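PDB 1T3Q: quinoline 2-oxidoreductase large subunit from Pseudomonas putida, which probably catalyses the hydroxylation of quinoline at carbon 2, as a molybdenum hydroxylase of the xanthine dehydrogenase family that carries a molybdopterin cytosine dinucleotide cofactor. Local coordinates for residues T16-E22 against H510-Q516; T420-Y426 against D634-N639; E664-I670 against G736-M741. All coordinates share one frame; numbering follows the deposited sequence.

Contact 1. Residues T16-E22 against H510-Q516. With MCN (pterin cytosine dinucleotide), chain N.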
loop_
_atom_site.group_PDB
_atom_site.type_symbol
_atom_site.label_atom_id
_atom_site.label_comp_id
_atom_site.label_asym_id
_atom_site.label_seq_id
_atom_site.Cartn_x
_atom_site.Cartn_y
_atom_site.Cartn_z
ATOM N N THR B 16 -33.179 -8.115 -2.391
ATOM C CA THR B 16 -32.947 -8.318 -3.816
ATOM C C THR B 16 -31.587 -8.961 -4.060
ATOM O O THR B 16 -30.623 -8.704 -3.330
ATOM C CB THR B 16 -33.032 -6.985 -4.592
ATOM O OG1 THR B 16 -31.939 -6.133 -4.231
ATOM C CG2 THR B 16 -34.347 -6.281 -4.275
ATOM N N SER B 17 -31.518 -9.808 -5.084
ATOM C CA SER B 17 -30.281 -10.508 -5.414
ATOM C C SER B 17 -29.327 -9.688 -6.274
ATOM O O SER B 17 -29.098 -10.002 -7.440
ATOM C CB SER B 17 -30.606 -11.834 -6.101
ATOM O OG SER B 17 -31.245 -12.718 -5.199
ATOM N N VAL B 18 -28.767 -8.640 -5.680
ATOM C CA VAL B 18 -27.812 -7.776 -6.364
ATOM C C VAL B 18 -26.567 -8.596 -6.722
ATOM O O VAL B 18 -26.088 -9.391 -5.908
ATOM C CB VAL B 18 -27.403 -6.588 -5.444
ATOM C CG1 VAL B 18 -26.235 -5.821 -6.041
ATOM C CG2 VAL B 18 -28.594 -5.665 -5.235
ATOM N N LEU B 19 -26.062 -8.425 -7.942
ATOM C CA LEU B 19 -24.868 -9.149 -8.367
ATOM C C LEU B 19 -23.678 -8.660 -7.546
ATOM O O LEU B 19 -23.560 -7.470 -7.257
ATOM C CB LEU B 19 -24.611 -8.936 -9.863
ATOM C CG LEU B 19 -25.721 -9.487 -10.769
ATOM C CD1 LEU B 19 -25.325 -9.320 -12.228
ATOM C CD2 LEU B 19 -25.965 -10.960 -10.450
ATOM N N ARG B 20 -22.793 -9.581 -7.181
ATOM C CA ARG B 20 -21.642 -9.234 -6.352
ATOM C C ARG B 20 -20.630 -8.305 -7.004
ATOM O O ARG B 20 -20.125 -8.575 -8.089
ATOM C CB ARG B 20 -20.940 -10.510 -5.873
ATOM C CG ARG B 20 -21.873 -11.511 -5.203
ATOM C CD ARG B 20 -21.099 -12.427 -4.267
ATOM N NE ARG B 20 -19.812 -12.803 -4.849
ATOM C CZ ARG B 20 -18.811 -13.336 -4.163
ATOM N NH1 ARG B 20 -17.672 -13.636 -4.778
ATOM N NH2 ARG B 20 -18.949 -13.570 -2.864
ATOM N N ARG B 21 -20.313 -7.210 -6.325
ATOM C CA ARG B 21 -19.349 -6.271 -6.868
ATOM C C ARG B 21 -17.923 -6.825 -6.838
ATOM O O ARG B 21 -17.078 -6.406 -7.627
ATOM C CB ARG B 21 -19.428 -4.932 -6.122
ATOM C CG ARG B 21 -19.396 -5.031 -4.613
ATOM C CD ARG B 21 -19.701 -3.678 -3.969
ATOM N NE ARG B 21 -21.033 -3.179 -4.323
ATOM C CZ ARG B 21 -21.547 -2.037 -3.869
ATOM N NH1 ARG B 21 -22.762 -1.656 -4.243
ATOM N NH2 ARG B 21 -20.849 -1.275 -3.039
ATOM N N GLU B 22 -17.652 -7.781 -5.953
ATOM C CA GLU B 22 -16.305 -8.339 -5.884
ATOM C C GLU B 22 -15.989 -9.335 -6.999
ATOM O O GLU B 22 -14.820 -9.598 -7.289
ATOM C CB GLU B 22 -16.057 -9.004 -4.522
ATOM C CG GLU B 22 -17.051 -10.077 -4.132
ATOM C CD GLU B 22 -18.174 -9.546 -3.252
ATOM O OE1 GLU B 22 -18.912 -8.642 -3.699
ATOM O OE2 GLU B 22 -18.316 -10.031 -2.105
ATOM N N HIS B 510 -19.860 -9.832 1.964
ATOM C CA HIS B 510 -20.045 -8.597 2.741
ATOM C C HIS B 510 -19.921 -7.315 1.925
ATOM O O HIS B 510 -20.658 -6.357 2.131
ATOM C CB HIS B 510 -19.009 -8.519 3.865
ATOM C CG HIS B 510 -19.111 -9.625 4.863
ATOM N ND1 HIS B 510 -18.129 -9.874 5.797
ATOM C CD2 HIS B 510 -20.086 -10.532 5.091
ATOM C CE1 HIS B 510 -18.498 -10.886 6.561
ATOM N NE2 HIS B 510 -19.683 -11.303 6.154
ATOM N N GLU B 511 -18.950 -7.296 1.024
ATOM C CA GLU B 511 -18.689 -6.140 0.190
ATOM C C GLU B 511 -19.944 -5.721 -0.574
ATOM O O GLU B 511 -20.123 -4.549 -0.910
ATOM C CB GLU B 511 -17.540 -6.478 -0.760
ATOM C CG GLU B 511 -17.093 -5.372 -1.672
ATOM C CD GLU B 511 -15.770 -5.706 -2.348
ATOM O OE1 GLU B 511 -15.457 -5.082 -3.380
ATOM O OE2 GLU B 511 -15.044 -6.591 -1.838
ATOM N N THR B 512 -20.820 -6.681 -0.831
ATOM C CA THR B 512 -22.057 -6.395 -1.544
ATOM C C THR B 512 -23.242 -6.243 -0.588
ATOM O O THR B 512 -23.939 -5.232 -0.614
ATOM C CB THR B 512 -22.363 -7.513 -2.575
ATOM O OG1 THR B 512 -21.338 -7.525 -3.580
ATOM C CG2 THR B 512 -23.714 -7.287 -3.237
ATOM N N THR B 513 -23.454 -7.231 0.272
ATOM C CA THR B 513 -24.588 -7.182 1.188
ATOM C C THR B 513 -24.568 -6.052 2.215
ATOM O O THR B 513 -25.620 -5.514 2.558
ATOM C CB THR B 513 -24.775 -8.531 1.912
ATOM O OG1 THR B 513 -23.549 -8.931 2.535
ATOM C CG2 THR B 513 -25.211 -9.598 0.918
ATOM N N LEU B 514 -23.393 -5.682 2.713
ATOM C CA LEU B 514 -23.343 -4.597 3.683
ATOM C C LEU B 514 -23.705 -3.281 2.992
ATOM O O LEU B 514 -24.259 -2.377 3.613
ATOM C CB LEU B 514 -21.951 -4.501 4.333
ATOM C CG LEU B 514 -21.535 -5.710 5.184
ATOM C CD1 LEU B 514 -20.157 -5.455 5.801
ATOM C CD2 LEU B 514 -22.574 -5.964 6.281
ATOM N N ALA B 515 -23.398 -3.178 1.700
ATOM C CA ALA B 515 -23.717 -1.970 0.952
ATOM C C ALA B 515 -25.231 -1.872 0.803
ATOM O O ALA B 515 -25.795 -0.781 0.857
ATOM C CB ALA B 515 -23.056 -2.004 -0.433
ATOM N N GLN B 516 -25.872 -3.021 0.595
ATOM C CA GLN B 516 -27.322 -3.083 0.447
ATOM C C GLN B 516 -27.996 -2.580 1.720
ATOM O O GLN B 516 -29.008 -1.879 1.667
ATOM C CB GLN B 516 -27.763 -4.521 0.155
ATOM C CG GLN B 516 -27.382 -5.011 -1.239
ATOM C CD GLN B 516 -27.836 -6.434 -1.498
ATOM O OE1 GLN B 516 -27.054 -7.374 -1.394
ATOM N NE2 GLN B 516 -29.116 -6.599 -1.827
HETATM N N1 MCN N . -26.850 -13.175 4.313
HETATM C C2 MCN N . -27.937 -12.472 3.699
HETATM N N3 MCN N . -29.065 -12.400 4.503
HETATM C C4 MCN N . -29.211 -12.933 5.779
HETATM C C5 MCN N . -28.068 -13.654 6.352
HETATM C C6 MCN N . -26.904 -13.767 5.629
HETATM O O2 MCN N . -27.841 -12.029 2.576
HETATM N N4 MCN N . -30.331 -12.797 6.456
HETATM C "C1'" MCN N . -25.536 -13.243 3.448
HETATM C C2D MCN N . -24.486 -12.121 3.881
HETATM O "O2'" MCN N . -23.734 -11.657 2.704
HETATM C "C3'" MCN N . -23.651 -12.817 4.935
HETATM C C4D MCN N . -23.530 -14.242 4.450
HETATM O O4D MCN N . -24.777 -14.473 3.620
HETATM O "O3'" MCN N . -22.337 -12.166 5.038
HETATM C "C5'" MCN N . -23.252 -15.308 5.548
HETATM O "O5'" MCN N . -24.231 -15.095 6.534
HETATM P PA MCN N . -23.931 -14.828 8.061
HETATM O O1A MCN N . -24.292 -13.396 8.310
HETATM O O2A MCN N . -24.637 -15.964 8.783
HETATM O O3A MCN N . -22.388 -15.103 8.500
HETATM P PB MCN N . -21.056 -14.247 8.261
HETATM O O1B MCN N . -20.540 -13.862 9.609
HETATM O O2B MCN N . -21.285 -13.148 7.265
HETATM O O3B MCN N . -20.064 -15.296 7.562
HETATM C C10 MCN N . -19.337 -16.223 8.328
HETATM C "C9'" MCN N . -20.005 -17.541 8.112
HETATM C "C8'" MCN N . -19.138 -18.554 8.896
HETATM S "S8'" MCN N . -19.068 -18.291 10.662
HETATM C "C7'" MCN N . -18.482 -19.595 8.379
HETATM S "S7'" MCN N . -17.470 -20.743 9.300
HETATM C "C6'" MCN N . -18.534 -19.793 6.826
HETATM C C7 MCN N . -19.794 -19.201 6.254
HETATM O "O9'" MCN N . -19.946 -17.844 6.640
HETATM N "N5'" MCN N . -17.200 -19.276 6.309
HETATM C C4A MCN N . -17.330 -19.064 4.879
HETATM N "N8'" MCN N . -19.763 -19.254 4.753
HETATM C C4B MCN N . -18.503 -19.094 4.104
HETATM N "N1'" MCN N . -18.584 -18.878 2.705
HETATM C "C2'" MCN N . -17.400 -18.626 2.099
HETATM N "N2'" MCN N . -17.422 -18.428 0.763
HETATM N "N3'" MCN N . -16.202 -18.547 2.780
HETATM C "C4'" MCN N . -16.044 -18.739 4.203
HETATM O "O4'" MCN N . -14.958 -18.652 4.724
HETATM O O HOH W 1 -18.588 -2.118 -1.468
HETATM O O HOH W 2 -17.121 -9.482 0.455
#

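Contact 2. Residues T420-Y426 against D634-N639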
loop_
_atom_site.group_PDB
_atom_site.type_symbol
_atom_site.label_atom_id
_atom_site.label_comp_id
_atom_site.label_asym_id
_atom_site.label_seq_id
_atom_site.Cartn_x
_atom_site.Cartn_y
_atom_site.Cartn_z
ATOM N N THR B 420 -34.634 -19.703 25.236
ATOM C CA THR B 420 -35.980 -19.203 25.004
ATOM C C THR B 420 -36.243 -18.997 23.517
ATOM O O THR B 420 -35.522 -18.260 22.846
ATOM C CB THR B 420 -36.214 -17.865 25.744
ATOM O OG1 THR B 420 -35.997 -18.054 27.150
ATOM C CG2 THR B 420 -37.645 -17.374 25.524
ATOM N N HIS B 421 -37.273 -19.664 23.008
ATOM C CA HIS B 421 -37.653 -19.539 21.606
ATOM C C HIS B 421 -38.688 -18.415 21.530
ATOM O O HIS B 421 -39.697 -18.450 22.241
ATOM C CB HIS B 421 -38.266 -20.848 21.097
ATOM C CG HIS B 421 -37.399 -22.052 21.306
ATOM N ND1 HIS B 421 -37.260 -22.668 22.531
ATOM C CD2 HIS B 421 -36.638 -22.763 20.442
ATOM C CE1 HIS B 421 -36.455 -23.711 22.410
ATOM N NE2 HIS B 421 -36.064 -23.789 21.152
ATOM N N ARG B 422 -38.446 -17.424 20.673
ATOM C CA ARG B 422 -39.356 -16.286 20.555
ATOM C C ARG B 422 -40.076 -16.136 19.216
ATOM O O ARG B 422 -41.245 -15.752 19.180
ATOM C CB ARG B 422 -38.601 -14.997 20.900
ATOM C CG ARG B 422 -38.068 -14.999 22.334
ATOM C CD ARG B 422 -37.410 -13.687 22.723
ATOM N NE ARG B 422 -36.875 -13.762 24.081
ATOM C CZ ARG B 422 -37.621 -13.763 25.183
ATOM N NH1 ARG B 422 -37.042 -13.844 26.371
ATOM N NH2 ARG B 422 -38.943 -13.660 25.100
ATOM N N GLU B 423 -39.386 -16.416 18.115
ATOM C CA GLU B 423 -40.020 -16.323 16.803
ATOM C C GLU B 423 -39.263 -17.186 15.801
ATOM O O GLU B 423 -38.069 -16.986 15.565
ATOM C CB GLU B 423 -40.084 -14.862 16.315
ATOM C CG GLU B 423 -38.800 -14.297 15.687
ATOM C CD GLU B 423 -37.741 -13.902 16.705
ATOM O OE1 GLU B 423 -36.541 -14.048 16.390
ATOM O OE2 GLU B 423 -38.098 -13.430 17.808
ATOM N N GLY B 424 -39.966 -18.160 15.233
ATOM C CA GLY B 424 -39.360 -19.059 14.263
ATOM C C GLY B 424 -40.410 -19.900 13.565
ATOM O O GLY B 424 -41.571 -19.917 13.980
ATOM N N THR B 425 -40.004 -20.610 12.517
ATOM C CA THR B 425 -40.925 -21.439 11.746
ATOM C C THR B 425 -40.653 -22.937 11.855
ATOM O O THR B 425 -40.644 -23.645 10.848
ATOM C CB THR B 425 -40.877 -21.043 10.261
ATOM O OG1 THR B 425 -39.509 -20.942 9.840
ATOM C CG2 THR B 425 -41.572 -19.707 10.044
ATOM N N TYR B 426 -40.457 -23.428 13.073
ATOM C CA TYR B 426 -40.171 -24.843 13.265
ATOM C C TYR B 426 -41.204 -25.765 12.631
ATOM O O TYR B 426 -40.862 -26.603 11.798
ATOM C CB TYR B 426 -40.067 -25.175 14.757
ATOM C CG TYR B 426 -39.102 -24.322 15.552
ATOM C CD1 TYR B 426 -38.077 -23.605 14.929
ATOM C CD2 TYR B 426 -39.195 -24.264 16.941
ATOM C CE1 TYR B 426 -37.170 -22.854 15.675
ATOM C CE2 TYR B 426 -38.297 -23.522 17.694
ATOM C CZ TYR B 426 -37.286 -22.819 17.059
ATOM O OH TYR B 426 -36.392 -22.095 17.813
ATOM N N ASP B 634 -30.562 -9.861 22.762
ATOM C CA ASP B 634 -30.957 -11.219 23.107
ATOM C C ASP B 634 -30.501 -12.151 21.984
ATOM O O ASP B 634 -29.879 -11.708 21.010
ATOM C CB ASP B 634 -32.488 -11.251 23.249
ATOM C CG ASP B 634 -33.002 -12.463 24.007
ATOM O OD1 ASP B 634 -34.239 -12.547 24.188
ATOM O OD2 ASP B 634 -32.202 -13.325 24.427
ATOM N N LEU B 635 -30.797 -13.437 22.122
ATOM C CA LEU B 635 -30.433 -14.397 21.095
ATOM C C LEU B 635 -31.202 -14.048 19.828
ATOM O O LEU B 635 -32.278 -13.460 19.892
ATOM C CB LEU B 635 -30.831 -15.814 21.514
ATOM C CG LEU B 635 -30.338 -16.373 22.850
ATOM C CD1 LEU B 635 -30.864 -17.789 23.009
ATOM C CD2 LEU B 635 -28.819 -16.358 22.895
ATOM N N VAL B 636 -30.637 -14.402 18.683
ATOM C CA VAL B 636 -31.292 -14.190 17.396
ATOM C C VAL B 636 -31.234 -15.574 16.752
ATOM O O VAL B 636 -30.263 -15.926 16.085
ATOM C CB VAL B 636 -30.543 -13.160 16.529
ATOM C CG1 VAL B 636 -31.221 -13.030 15.158
ATOM C CG2 VAL B 636 -30.539 -11.799 17.228
ATOM N N LEU B 637 -32.282 -16.359 16.977
ATOM C CA LEU B 637 -32.356 -17.724 16.477
ATOM C C LEU B 637 -32.918 -17.887 15.072
ATOM O O LEU B 637 -34.036 -17.471 14.798
ATOM C CB LEU B 637 -33.202 -18.574 17.420
ATOM C CG LEU B 637 -32.819 -18.538 18.901
ATOM C CD1 LEU B 637 -33.774 -19.406 19.698
ATOM C CD2 LEU B 637 -31.383 -19.007 19.068
ATOM N N ALA B 638 -32.134 -18.500 14.190
ATOM C CA ALA B 638 -32.588 -18.770 12.828
ATOM C C ALA B 638 -33.001 -20.235 12.860
ATOM O O ALA B 638 -32.725 -20.933 13.836
ATOM C CB ALA B 638 -31.453 -18.560 11.835
ATOM N N ASN B 639 -33.658 -20.718 11.811
ATOM C CA ASN B 639 -34.069 -22.116 11.804
ATOM C C ASN B 639 -34.271 -22.632 10.393
ATOM O O ASN B 639 -34.271 -21.863 9.433
ATOM C CB ASN B 639 -35.365 -22.297 12.617
ATOM C CG ASN B 639 -36.576 -21.698 11.925
ATOM O OD1 ASN B 639 -37.262 -22.370 11.152
ATOM N ND2 ASN B 639 -36.834 -20.426 12.185
HETATM O O HOH W 3 -34.774 -15.353 17.982
#

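Contact 3. Residues E664-I670 against G736-M741. With MCN (pterin cytosine dinucleotide), chain N.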
loop_
_atom_site.group_PDB
_atom_site.type_symbol
_atom_site.label_atom_id
_atom_site.label_comp_id
_atom_site.label_asym_id
_atom_site.label_seq_id
_atom_site.Cartn_x
_atom_site.Cartn_y
_atom_site.Cartn_z
ATOM N N GLU B 664 -34.884 -22.903 4.640
ATOM C CA GLU B 664 -34.154 -21.980 5.502
ATOM C C GLU B 664 -34.951 -20.755 5.903
ATOM O O GLU B 664 -35.668 -20.171 5.093
ATOM C CB GLU B 664 -32.857 -21.525 4.811
ATOM C CG GLU B 664 -32.130 -20.375 5.512
ATOM C CD GLU B 664 -31.502 -20.789 6.838
ATOM O OE1 GLU B 664 -31.245 -19.902 7.683
ATOM O OE2 GLU B 664 -31.257 -22.000 7.033
ATOM N N ASP B 665 -34.824 -20.377 7.170
ATOM C CA ASP B 665 -35.483 -19.187 7.680
ATOM C C ASP B 665 -34.433 -18.392 8.436
ATOM O O ASP B 665 -34.145 -18.680 9.602
ATOM C CB ASP B 665 -36.639 -19.534 8.629
ATOM C CG ASP B 665 -37.476 -18.309 9.013
ATOM O OD1 ASP B 665 -36.932 -17.189 9.073
ATOM O OD2 ASP B 665 -38.687 -18.467 9.271
ATOM N N CYS B 666 -33.845 -17.413 7.757
ATOM C CA CYS B 666 -32.839 -16.547 8.361
ATOM C C CYS B 666 -33.453 -15.161 8.461
ATOM O O CYS B 666 -32.786 -14.147 8.256
ATOM C CB CYS B 666 -31.566 -16.506 7.502
ATOM S SG CYS B 666 -31.810 -16.007 5.772
ATOM N N GLY B 667 -34.743 -15.125 8.783
ATOM C CA GLY B 667 -35.424 -13.855 8.879
ATOM C C GLY B 667 -35.381 -13.208 7.509
ATOM O O GLY B 667 -35.498 -13.894 6.494
ATOM N N THR B 668 -35.199 -11.897 7.477
ATOM C CA THR B 668 -35.139 -11.164 6.219
ATOM C C THR B 668 -33.827 -11.442 5.489
ATOM O O THR B 668 -32.753 -11.206 6.033
ATOM C CB THR B 668 -35.242 -9.642 6.466
ATOM O OG1 THR B 668 -36.515 -9.341 7.049
ATOM C CG2 THR B 668 -35.086 -8.867 5.159
ATOM N N MET B 669 -33.916 -11.952 4.263
ATOM C CA MET B 669 -32.718 -12.215 3.466
ATOM C C MET B 669 -32.261 -10.911 2.825
ATOM O O MET B 669 -33.066 -10.196 2.225
ATOM C CB MET B 669 -33.005 -13.218 2.348
ATOM C CG MET B 669 -33.347 -14.622 2.793
ATOM S SD MET B 669 -33.527 -15.704 1.357
ATOM C CE MET B 669 -35.187 -15.306 0.841
ATOM N N ILE B 670 -30.974 -10.600 2.943
ATOM C CA ILE B 670 -30.439 -9.385 2.338
ATOM C C ILE B 670 -30.291 -9.625 0.838
ATOM O O ILE B 670 -30.703 -8.806 0.016
ATOM C CB ILE B 670 -29.045 -9.041 2.899
ATOM C CG1 ILE B 670 -29.120 -8.845 4.415
ATOM C CG2 ILE B 670 -28.500 -7.782 2.226
ATOM C CD1 ILE B 670 -27.745 -8.734 5.062
ATOM N N GLY B 736 -34.029 -4.329 9.797
ATOM C CA GLY B 736 -34.492 -5.050 8.627
ATOM C C GLY B 736 -34.994 -6.451 8.927
ATOM O O GLY B 736 -35.438 -7.146 8.019
ATOM N N GLY B 737 -34.922 -6.873 10.191
ATOM C CA GLY B 737 -35.385 -8.203 10.561
ATOM C C GLY B 737 -34.412 -9.314 10.207
ATOM O O GLY B 737 -34.739 -10.500 10.275
ATOM N N ILE B 738 -33.200 -8.915 9.842
ATOM C CA ILE B 738 -32.131 -9.831 9.451
ATOM C C ILE B 738 -31.635 -10.807 10.525
ATOM O O ILE B 738 -31.417 -10.420 11.671
ATOM C CB ILE B 738 -30.909 -9.014 8.956
ATOM C CG1 ILE B 738 -31.270 -8.274 7.663
ATOM C CG2 ILE B 738 -29.693 -9.926 8.765
ATOM C CD1 ILE B 738 -30.336 -7.119 7.335
ATOM N N LYS B 739 -31.463 -12.073 10.137
ATOM C CA LYS B 739 -30.911 -13.110 11.011
ATOM C C LYS B 739 -29.749 -13.753 10.241
ATOM O O LYS B 739 -29.656 -13.597 9.021
ATOM C CB LYS B 739 -31.947 -14.181 11.336
ATOM C CG LYS B 739 -33.101 -13.707 12.200
ATOM C CD LYS B 739 -33.966 -14.882 12.612
ATOM C CE LYS B 739 -35.124 -14.437 13.498
ATOM N NZ LYS B 739 -35.945 -15.595 13.922
ATOM N N GLY B 740 -28.877 -14.480 10.937
ATOM C CA GLY B 740 -27.750 -15.116 10.265
ATOM C C GLY B 740 -28.061 -16.508 9.731
ATOM O O GLY B 740 -29.140 -17.041 9.982
ATOM N N MET B 741 -27.124 -17.103 8.990
ATOM C CA MET B 741 -27.331 -18.447 8.441
ATOM C C MET B 741 -26.074 -19.093 7.858
ATOM O O MET B 741 -26.104 -20.245 7.431
ATOM C CB MET B 741 -28.448 -18.431 7.376
ATOM C CG MET B 741 -28.237 -17.485 6.186
ATOM S SD MET B 741 -26.918 -17.962 5.035
ATOM C CE MET B 741 -27.430 -19.596 4.574
HETATM N N1 MCN N . -26.850 -13.175 4.313
HETATM C C2 MCN N . -27.937 -12.472 3.699
HETATM N N3 MCN N . -29.065 -12.400 4.503
HETATM C C4 MCN N . -29.211 -12.933 5.779
HETATM C C5 MCN N . -28.068 -13.654 6.352
HETATM C C6 MCN N . -26.904 -13.767 5.629
HETATM O O2 MCN N . -27.841 -12.029 2.576
HETATM N N4 MCN N . -30.331 -12.797 6.456
HETATM C "C1'" MCN N . -25.536 -13.243 3.448
HETATM C C2D MCN N . -24.486 -12.121 3.881
HETATM O "O2'" MCN N . -23.734 -11.657 2.704
HETATM C "C3'" MCN N . -23.651 -12.817 4.935
HETATM C C4D MCN N . -23.530 -14.242 4.450
HETATM O O4D MCN N . -24.777 -14.473 3.620
HETATM O "O3'" MCN N . -22.337 -12.166 5.038
HETATM C "C5'" MCN N . -23.252 -15.308 5.548
HETATM O "O5'" MCN N . -24.231 -15.095 6.534
HETATM P PA MCN N . -23.931 -14.828 8.061
HETATM O O1A MCN N . -24.292 -13.396 8.310
HETATM O O2A MCN N . -24.637 -15.964 8.783
HETATM O O3A MCN N . -22.388 -15.103 8.500
HETATM P PB MCN N . -21.056 -14.247 8.261
HETATM O O1B MCN N . -20.540 -13.862 9.609
HETATM O O2B MCN N . -21.285 -13.148 7.265
HETATM O O3B MCN N . -20.064 -15.296 7.562
HETATM C C10 MCN N . -19.337 -16.223 8.328
HETATM C "C9'" MCN N . -20.005 -17.541 8.112
HETATM C "C8'" MCN N . -19.138 -18.554 8.896
HETATM S "S8'" MCN N . -19.068 -18.291 10.662
HETATM C "C7'" MCN N . -18.482 -19.595 8.379
HETATM S "S7'" MCN N . -17.470 -20.743 9.300
HETATM C "C6'" MCN N . -18.534 -19.793 6.826
HETATM C C7 MCN N . -19.794 -19.201 6.254
HETATM O "O9'" MCN N . -19.946 -17.844 6.640
HETATM N "N5'" MCN N . -17.200 -19.276 6.309
HETATM C C4A MCN N . -17.330 -19.064 4.879
HETATM N "N8'" MCN N . -19.763 -19.254 4.753
HETATM C C4B MCN N . -18.503 -19.094 4.104
HETATM N "N1'" MCN N . -18.584 -18.878 2.705
HETATM C "C2'" MCN N . -17.400 -18.626 2.099
HETATM N "N2'" MCN N . -17.422 -18.428 0.763
HETATM N "N3'" MCN N . -16.202 -18.547 2.780
HETATM C "C4'" MCN N . -16.044 -18.739 4.203
HETATM O "O4'" MCN N . -14.958 -18.652 4.724
HETATM O O HOH W 4 -36.373 -17.511 11.797
#

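Contact 1. Residues T16-E22 against H510-Q516
The hydroxyl of Thr512 is held by two bonds to loop 16-22. Arg21 N donates to OG1 over 2.9 Å, and OG1 in turn donates to Glu22 OE1 at 2.7 Å, meeting the syn side of the carboxylate. A threonine suits the place because one small group both accepts and donates while its CG2 packs against Val18 CG1. Farther along the helix, Gln516 NE2 donates to Thr16 O at 3.0 Å; NE2 also donates to Ser13 O, and OE1 accepts from Asn671.

Water extends this polar net. One molecule joins Glu22 OE2 to Glu511 N, occupying a backbone donor in the first turn of the helix, and another links Arg21 NH2 to Glu511 O.

The aliphatic part of Arg21 and its guanidinium face supply much of the packing. Arg21 CG lies beside Glu511 CG at 3.8 Å, and the bend at chi3 (61°) swings the guanidinium round until one face rests on Ala515 CB, 3.5 Å from NH2. Its ends go on to Ala526 O and Val529 O, while Glu511 pairs with Arg25.

Arg20 reaches the small subunit, its side chain about 7 Å from the iron-sulfur cluster. His510 NE2 donates to cofactor phosphate oxygen O2B at 2.7 Å. Helix 510-522 thus lies between loop 16-22 and the cofactor, with strand 529-532 against Leu514 and Ala515 and helix 672-692 against Arg20 and Thr513.

Contact 2. Residues T420-Y426 against D634-N639
Arg422 and Asp634 form the salt bridge that ties the two segments together at one end. NE donates to OD1 over 2.9 Å, nearly along the C-O axis of the carboxylate, but the N-H...O angle is only 139° and the oxygen sits 29° out of the guanidinium plane, a single-pronged pairing. Arginine suits the place for its length: the chain runs extended from CG to NE, carrying the charge across, while Thr420 CG2 lies over one guanidinium face. The other carboxylate oxygen, OD2, takes a weak bond from Leu635 N, which helps to fix the rotation of Asp634.

A water makes the next link. It accepts from Leu637 N at 2.9 Å and donates to Glu423 OE1 at 2.7 Å, giving a strand amide a partner; the same glutamate oxygen is salt-bridged to Lys739. Thr425 OG1 finds its strongest partner in Asp665.

The packing centres on Leu637 and Asn639. Leu637 CD1 reaches Thr420 O at 3.8 Å and approaches Tyr426 OH, this methyl packing against the loop. Asn639 sets its CB at the edge of the Tyr426 ring, 3.6 Å from CE1, with amide and ring planes almost perpendicular (86°).

The loop leading into helix 426-437 thus lies against strand 636-649, a member of the four-stranded sheet 454-467/636-649/655-665/722-726. Mostly side chains and a water, rather than a backbone ladder, hold loop 422-425 onto the strand. The salt bridge involves an exposed arginine, so its strength is probably tempered by solvent, whereas the leucine and tyrosine contacts are sheltered.

Contact 3. Residues E664-I670 against G736-M741
Thr668 meets the glycine pair Gly736-Gly737 with two donors. Its hydroxyl gives a proton to Gly736 O at 2.6 Å, in the carbonyl plane, and its backbone N points almost straight at Gly737 O (3.2 Å, 173°), though from well above that carbonyl's plane. Because OG1 lies anti to the carbonyl carbon (chi1 -63°), it faces the glycine turn. A valine in its place would probably leave Gly736 O without this hydroxyl donor and set an apolar methyl against the carbonyl.

The positive phi of Gly736, Gly737 and Gly667 favours glycine, and a CB on either of the last two would clash across the contact. Gly667 and Ile738 form a single beta bridge, beside which Lys739 N makes a weak bond to Cys666 O. Gly667 N is satisfied within its own segment by Asp665 OD1, an Asx turn, while a water, bonded only weakly to that oxygen, accepts from Lys739 NZ, which also reaches Leu637 O.

Several further backbone atoms bind the cofactor. The cytosine amino group N4 donates to Thr668 O at 2.9 Å and Lys739 O at 2.8 Å, Ile670 N donates to ring nitrogen N3 at 178°, and Met741 N binds phosphate oxygen O2A at 2.7 Å. Both segments thus read the base through backbone atoms. Beside it, Ile670 CG1 packs on Ile738 CD1 at 3.6 Å, and Cys666 CB on Met741 CB.

Around this site, helices 510-522 and 549-576 press on the isoleucine pair, and helix 672-692 packs on Met741 and on Glu664, at the end of strand 655-665.

How the contacts relate
From the N terminus, contact 1 comes first, closing a loop of nearly 490 residues by bringing the opening loop onto helix 510-522. Contact 2 closes a loop of about 207 residues, starting inside that span and ending beyond it, so the two cross; their nearest atoms stay about 14 Å apart. Contact 3 follows both in series and closes the shortest loop, from the end of strand 655-665 to the segment before helix 744-761. It touches each of the others: Ile670 packs against Thr513 and Gln516, while Asp665 N probably bonds to Asn639 O between neighbouring strands 636-649 and 655-665. Contacts 1 and 3 also share the cofactor.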